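Local coordinates for protein glycine oxidase (Bacillus cereus ATCC 14579, PDB 7CYX) that probably catalyses the FAD-dependent oxidation of glycine to glyoxylate, with release of ammonium and hydrogen peroxide, in thiamine diphosphate biosynthesis, at residues V179-I184 with L215-F219. Sequence-based numbering, arbitrary orientation.
Sequences VFDIRI and LLSYF. With FAD (flavin-adenine dinucleotide), chain C.
Leu215 reaches across to Val179 and Ile182 in the Rossmann-type FAD domain, joining the helical turn 213-216 to the first strand of the three-stranded antiparallel sheet that accompanies the parallel core sheet. Its side chain leaves the backbone pointing past the strand, but its end turns in, and the two methyls rest against it. CD2 packs 3.5 Å from Ile182 CD1, while CD1 lies 4.3 Å from Val179 CG1. A branched leucine end suits this place because two methyls can serve two strand residues at once; Val179 and Leu215 also share Ile10 of strand 5-10 as a neighbour, so the contact is continuous with the core sheet.

Further along, Tyr218 projects its ring across toward the strand. The Ile182 and Ile184 side chains run past it in the opposite direction, both meeting the ring obliquely: Ile182 CD1 lies 4.0 Å from Tyr218 CD2 and Ile184 CD1 lies 3.9 Å from Tyr218 CD1. The two isoleucines, alternate residues of an extended strand, therefore reach the two sides of one ring. Each residue type fits: the flat ring spans the gap and offers carbon to both delta methyls, which extend far enough to meet it, while its polar end sits by the partly exposed Asp181. The carboxylate plane there is only 20° from that of the ring, but the modelled spacing from the hydroxyl is too short to define the interaction. Asp181 and Phe180 form a classic beta bulge opposite Ile193.

At the start of the strand, Val179 reads the adenine of FAD through its backbone, a role that leaves its compact side chain available for packing. Its N-H donates to FAD N1A at 3.0 Å, and FAD N6A donates in return to Val179 O at 3.0 Å, both bonds close to straight, near 168°.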
loop_
_atom_site.group_PDB
_atom_site.type_symbol
_atom_site.label_atom_id
_atom_site.label_comp_id
_atom_site.label_asym_id
_atom_site.label_seq_id
_atom_site.Cartn_x
_atom_site.Cartn_y
_atom_site.Cartn_z
ATOM N N VAL A 179 13.175 -21.496 -14.623
ATOM C CA VAL A 179 13.205 -21.936 -15.987
ATOM C C VAL A 179 14.654 -22.228 -16.363
ATOM O O VAL A 179 15.442 -21.296 -16.470
ATOM C CB VAL A 179 12.635 -20.852 -16.906
ATOM C CG1 VAL A 179 12.932 -21.161 -18.361
ATOM C CG2 VAL A 179 11.157 -20.614 -16.648
ATOM N N PHE A 180 14.984 -23.510 -16.561
ATOM C CA PHE A 180 16.350 -23.922 -16.901
ATOM C C PHE A 180 16.644 -23.714 -18.398
ATOM O O PHE A 180 17.797 -23.441 -18.780
ATOM C CB PHE A 180 16.571 -25.397 -16.560
ATOM C CG PHE A 180 16.385 -25.776 -15.109
ATOM C CD1 PHE A 180 16.970 -25.036 -14.089
ATOM C CD2 PHE A 180 15.656 -26.907 -14.765
ATOM C CE1 PHE A 180 16.821 -25.417 -12.762
ATOM C CE2 PHE A 180 15.503 -27.276 -13.437
ATOM C CZ PHE A 180 16.080 -26.527 -12.438
ATOM N N ASP A 181 15.609 -23.882 -19.239
ATOM C CA ASP A 181 15.738 -23.838 -20.697
ATOM C C ASP A 181 14.351 -23.679 -21.358
ATOM O O ASP A 181 13.305 -23.882 -20.722
ATOM C CB ASP A 181 16.475 -25.089 -21.195
ATOM C CG ASP A 181 17.021 -24.993 -22.612
ATOM O OD1 ASP A 181 16.981 -23.901 -23.201
ATOM O OD2 ASP A 181 17.491 -26.009 -23.113
ATOM N N ILE A 182 14.364 -23.291 -22.643
ATOM C CA ILE A 182 13.182 -23.237 -23.510
ATOM C C ILE A 182 13.162 -24.500 -24.388
ATOM O O ILE A 182 14.208 -24.955 -24.838
ATOM C CB ILE A 182 13.215 -21.940 -24.340
ATOM C CG1 ILE A 182 13.250 -20.700 -23.442
ATOM C CG2 ILE A 182 12.054 -21.883 -25.324
ATOM C CD1 ILE A 182 14.164 -19.610 -23.947
ATOM N N ARG A 183 11.975 -25.089 -24.587
ATOM C CA ARG A 183 11.817 -26.313 -25.390
ATOM C C ARG A 183 11.364 -25.925 -26.799
ATOM O O ARG A 183 10.224 -25.549 -27.005
ATOM C CB ARG A 183 10.829 -27.295 -24.757
ATOM C CG ARG A 183 10.632 -28.581 -25.552
ATOM C CD ARG A 183 9.553 -29.470 -24.953
ATOM N NE ARG A 183 8.227 -28.857 -24.987
ATOM C CZ ARG A 183 7.109 -29.425 -24.542
ATOM N NH1 ARG A 183 7.160 -30.563 -23.868
ATOM N NH2 ARG A 183 5.940 -28.849 -24.785
ATOM N N ILE A 184 12.316 -25.989 -27.733
ATOM C CA ILE A 184 12.128 -25.747 -29.145
ATOM C C ILE A 184 12.273 -27.086 -29.872
ATOM O O ILE A 184 13.337 -27.711 -29.820
ATOM C CB ILE A 184 13.142 -24.712 -29.661
ATOM C CG1 ILE A 184 12.974 -23.376 -28.932
ATOM C CG2 ILE A 184 13.043 -24.559 -31.171
ATOM C CD1 ILE A 184 14.161 -22.445 -29.066
ATOM N N LEU A 215 19.405 -17.530 -21.482
ATOM C CA LEU A 215 18.229 -17.661 -22.380
ATOM C C LEU A 215 18.362 -16.749 -23.595
ATOM O O LEU A 215 17.793 -17.063 -24.621
ATOM C CB LEU A 215 16.960 -17.330 -21.599
ATOM C CG LEU A 215 16.578 -18.353 -20.543
ATOM C CD1 LEU A 215 15.396 -17.867 -19.740
ATOM C CD2 LEU A 215 16.277 -19.692 -21.178
ATOM N N LEU A 216 19.185 -15.714 -23.508
ATOM C CA LEU A 216 19.375 -14.774 -24.637
ATOM C C LEU A 216 20.342 -15.359 -25.674
ATOM O O LEU A 216 20.412 -14.799 -26.766
ATOM C CB LEU A 216 19.902 -13.451 -24.086
ATOM C CG LEU A 216 18.884 -12.582 -23.365
ATOM C CD1 LEU A 216 19.542 -11.325 -22.851
ATOM C CD2 LEU A 216 17.746 -12.224 -24.290
ATOM N N SER A 217 21.021 -16.466 -25.347
ATOM C CA SER A 217 21.954 -17.227 -26.213
ATOM C C SER A 217 21.239 -17.707 -27.473
ATOM O O SER A 217 21.861 -17.697 -28.523
ATOM C CB SER A 217 22.531 -18.374 -25.468
ATOM O OG SER A 217 23.627 -17.929 -24.711
ATOM N N TYR A 218 19.955 -18.061 -27.378
ATOM C CA TYR A 218 19.153 -18.452 -28.562
ATOM C C TYR A 218 19.221 -17.330 -29.603
ATOM O O TYR A 218 19.342 -17.648 -30.768
ATOM C CB TYR A 218 17.742 -18.881 -28.160
ATOM C CG TYR A 218 17.703 -20.185 -27.410
ATOM C CD1 TYR A 218 17.814 -21.399 -28.061
ATOM C CD2 TYR A 218 17.579 -20.207 -26.036
ATOM C CE1 TYR A 218 17.795 -22.596 -27.369
ATOM C CE2 TYR A 218 17.555 -21.393 -25.330
ATOM C CZ TYR A 218 17.667 -22.590 -25.997
ATOM O OH TYR A 218 17.650 -23.745 -25.285
ATOM N N PHE A 219 19.105 -16.068 -29.196
ATOM C CA PHE A 219 19.284 -14.942 -30.138
ATOM C C PHE A 219 20.748 -14.884 -30.579
ATOM O O PHE A 219 20.983 -15.000 -31.772
ATOM C CB PHE A 219 18.882 -13.634 -29.470
ATOM C CG PHE A 219 17.399 -13.474 -29.309
ATOM C CD1 PHE A 219 16.744 -14.043 -28.239
ATOM C CD2 PHE A 219 16.659 -12.779 -30.242
ATOM C CE1 PHE A 219 15.379 -13.895 -28.092
ATOM C CE2 PHE A 219 15.299 -12.623 -30.087
ATOM C CZ PHE A 219 14.661 -13.193 -29.019
HETATM P PA FAD C . 13.734 -7.919 -12.079
HETATM O O1A FAD C . 12.817 -7.117 -11.244
HETATM O O2A FAD C . 15.059 -8.287 -11.474
HETATM O O5B FAD C . 12.914 -9.169 -12.569
HETATM C C5B FAD C . 13.580 -10.284 -13.062
HETATM C C4B FAD C . 12.868 -11.452 -12.436
HETATM O O4B FAD C . 13.141 -12.600 -13.216
HETATM C C3B FAD C . 13.364 -11.751 -11.039
HETATM O O3B FAD C . 12.218 -11.701 -10.159
HETATM C C2B FAD C . 13.954 -13.157 -11.095
HETATM O O2B FAD C . 13.518 -13.955 -9.985
HETATM C C1B FAD C . 13.319 -13.713 -12.335
HETATM N N9A FAD C . 14.082 -14.743 -13.037
HETATM C C8A FAD C . 15.334 -14.602 -13.514
HETATM N N7A FAD C . 15.729 -15.735 -14.125
HETATM C C5A FAD C . 14.697 -16.591 -14.080
HETATM C C6A FAD C . 14.470 -17.954 -14.556
HETATM N N6A FAD C . 15.483 -18.571 -15.202
HETATM N N1A FAD C . 13.275 -18.540 -14.280
HETATM C C2A FAD C . 12.327 -17.879 -13.604
HETATM N N3A FAD C . 12.469 -16.619 -13.133
HETATM C C4A FAD C . 13.612 -15.940 -13.356
HETATM N N1 FAD C . 14.136 2.332 -12.436
HETATM C C2 FAD C . 13.411 3.470 -12.679
HETATM O O2 FAD C . 12.720 3.456 -13.726
HETATM N N3 FAD C . 13.427 4.541 -11.848
HETATM C C4 FAD C . 14.139 4.501 -10.701
HETATM O O4 FAD C . 14.156 5.446 -9.869
HETATM C C4X FAD C . 14.961 3.300 -10.406
HETATM N N5 FAD C . 15.726 3.218 -9.311
HETATM C C5X FAD C . 16.443 2.106 -9.052
HETATM C C6 FAD C . 17.198 2.043 -7.894
HETATM C C7 FAD C . 17.950 0.914 -7.618
HETATM C C7M FAD C . 18.795 0.845 -6.358
HETATM C C8 FAD C . 17.931 -0.225 -8.529
HETATM C C8M FAD C . 18.734 -1.486 -8.238
HETATM C C9 FAD C . 17.184 -0.161 -9.660
HETATM C C9A FAD C . 16.433 0.950 -9.971
HETATM N N10 FAD C . 15.641 0.995 -11.127
HETATM C C10 FAD C . 14.914 2.184 -11.362
HETATM C "C1'" FAD C . 15.638 -0.056 -12.154
HETATM C "C2'" FAD C . 14.583 -1.114 -12.111
HETATM O "O2'" FAD C . 14.654 -1.751 -10.824
HETATM C "C3'" FAD C . 14.894 -2.110 -13.214
HETATM O "O3'" FAD C . 15.347 -1.461 -14.439
HETATM C "C4'" FAD C . 13.673 -3.027 -13.352
HETATM O "O4'" FAD C . 13.260 -3.503 -12.059
HETATM C "C5'" FAD C . 13.959 -4.260 -14.165
HETATM O "O5'" FAD C . 12.845 -5.120 -14.018
HETATM P P FAD C . 12.945 -6.625 -14.530
HETATM O O1P FAD C . 13.622 -6.682 -15.851
HETATM O O2P FAD C . 11.590 -7.248 -14.322
HETATM O O3P FAD C . 14.060 -7.153 -13.475
#